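Local coordinates for regulatory protein RecX (Lactobacillus salivarius, PDB 3E3V) that probably modulates the activity of the recombinase RecA, as a member of the RecX family, at residues 20-23 against 24-28. Residues are numbered along the deposited sequence; the frame is centred on the assembly and turned at random.
Sequences GYNA and ALNYL
N22 and N26 meet one turn apart on the exposed side of helix 14-29, and the side chain of N26 leans back over the carbonyl of N22. N26 CB comes first, 3.5 Å from A23 O and slightly farther from N22 O. Next, N26 CG passes 3.3 Å from N22 O. This position follows from the first torsion, chi1 -77°, which sets CG beside the backbone N of N26, the atom that donates to that same carbonyl. At the tip, N26 ND2 lies 3.4 Å from N22 O but at an angle too poor for a hydrogen bond, while N26 OD1 comes within 3.8 Å of N22 OD1. The two amide planes stand 77° apart, and no hydrogen bond joins the two side chains.

The backbone supplies the regular grip of an alpha-helix, each N-H reaching the carbonyl four residues back. Y27 N to A23 O is short and nearly straight, at 3.0 Å and 169°; A23 O also takes a weak second bond from N26 N. On another side of the helix, L25 CD1 is modelled 3.1 Å from Y21 O, too close for comfort, and the placement of this exposed leucine is doubtful.

Helix 14-29, the first in the model, thus carries its two asparagines on the exposed side, while other residues contact the rest of the chain. Y21 rests on I55 and K58 of helix 49-61, and A24 touches L59 there; farther along, Y27 and L28 reach V38 of helix 35-39.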
loop_
_atom_site.group_PDB
_atom_site.type_symbol
_atom_site.label_atom_id
_atom_site.label_comp_id
_atom_site.label_asym_id
_atom_site.label_seq_id
_atom_site.Cartn_x
_atom_site.Cartn_y
_atom_site.Cartn_z
ATOM N N GLY A 20 20.515 20.144 0.343
ATOM C CA GLY A 20 19.633 19.117 0.860
ATOM C C GLY A 20 18.170 19.501 0.746
ATOM O O GLY A 20 17.345 18.684 0.337
ATOM N N TYR A 21 17.840 20.738 1.109
ATOM C CA TYR A 21 16.462 21.218 1.022
ATOM C C TYR A 21 15.997 21.313 -0.422
ATOM O O TYR A 21 14.823 21.085 -0.716
ATOM C CB TYR A 21 16.310 22.597 1.679
ATOM C CG TYR A 21 16.069 22.551 3.178
ATOM C CD1 TYR A 21 14.963 21.890 3.701
ATOM C CD2 TYR A 21 16.947 23.174 4.069
ATOM C CE1 TYR A 21 14.734 21.850 5.064
ATOM C CE2 TYR A 21 16.724 23.137 5.437
ATOM C CZ TYR A 21 15.612 22.475 5.929
ATOM O OH TYR A 21 15.361 22.448 7.287
ATOM N N ASN A 22 16.916 21.664 -1.319
ATOM C CA ASN A 22 16.589 21.795 -2.730
ATOM C C ASN A 22 16.245 20.454 -3.373
ATOM O O ASN A 22 15.241 20.332 -4.076
ATOM C CB ASN A 22 17.751 22.463 -3.477
ATOM C CG ASN A 22 17.505 22.568 -4.972
ATOM O OD1 ASN A 22 18.144 21.870 -5.765
ATOM N ND2 ASN A 22 16.579 23.437 -5.368
ATOM N N ALA A 23 17.073 19.444 -3.135
ATOM C CA ALA A 23 16.823 18.130 -3.710
ATOM C C ALA A 23 15.524 17.536 -3.157
ATOM O O ALA A 23 14.789 16.836 -3.871
ATOM C CB ALA A 23 17.997 17.205 -3.413
ATOM N N ALA A 24 15.242 17.826 -1.887
ATOM C CA ALA A 24 14.045 17.313 -1.242
ATOM C C ALA A 24 12.784 17.827 -1.908
ATOM O O ALA A 24 11.870 17.050 -2.190
ATOM C CB ALA A 24 14.039 17.685 0.239
ATOM N N LEU A 25 12.716 19.132 -2.158
ATOM C CA LEU A 25 11.526 19.687 -2.789
ATOM C C LEU A 25 11.374 19.310 -4.260
ATOM O O LEU A 25 10.269 19.359 -4.802
ATOM C CB LEU A 25 11.465 21.208 -2.607
ATOM C CG LEU A 25 10.786 21.554 -1.275
ATOM C CD1 LEU A 25 11.795 21.456 -0.133
ATOM C CD2 LEU A 25 10.175 22.938 -1.349
ATOM N N ASN A 26 12.472 18.936 -4.910
ATOM C CA ASN A 26 12.406 18.519 -6.311
ATOM C C ASN A 26 11.720 17.155 -6.314
ATOM O O ASN A 26 10.741 16.923 -7.029
ATOM C CB ASN A 26 13.811 18.366 -6.908
ATOM C CG ASN A 26 14.463 19.694 -7.247
ATOM O OD1 ASN A 26 15.626 19.735 -7.662
ATOM N ND2 ASN A 26 13.724 20.783 -7.082
ATOM N N TYR A 27 12.269 16.273 -5.487
ATOM C CA TYR A 27 11.823 14.899 -5.290
ATOM C C TYR A 27 10.362 14.782 -4.818
ATOM O O TYR A 27 9.689 13.782 -5.095
ATOM C CB TYR A 27 12.787 14.257 -4.283
ATOM C CG TYR A 27 12.666 12.768 -4.035
ATOM C CD1 TYR A 27 12.682 11.851 -5.088
ATOM C CD2 TYR A 27 12.630 12.271 -2.727
ATOM C CE1 TYR A 27 12.669 10.476 -4.846
ATOM C CE2 TYR A 27 12.616 10.908 -2.474
ATOM C CZ TYR A 27 12.638 10.010 -3.538
ATOM O OH TYR A 27 12.631 8.655 -3.287
ATOM N N LEU A 28 9.870 15.802 -4.120
ATOM C CA LEU A 28 8.501 15.798 -3.607
ATOM C C LEU A 28 7.465 16.519 -4.482
ATOM O O LEU A 28 6.283 16.167 -4.449
ATOM C CB LEU A 28 8.460 16.421 -2.207
ATOM C CG LEU A 28 9.152 15.725 -1.037
ATOM C CD1 LEU A 28 9.245 16.698 0.123
ATOM C CD2 LEU A 28 8.379 14.481 -0.622
#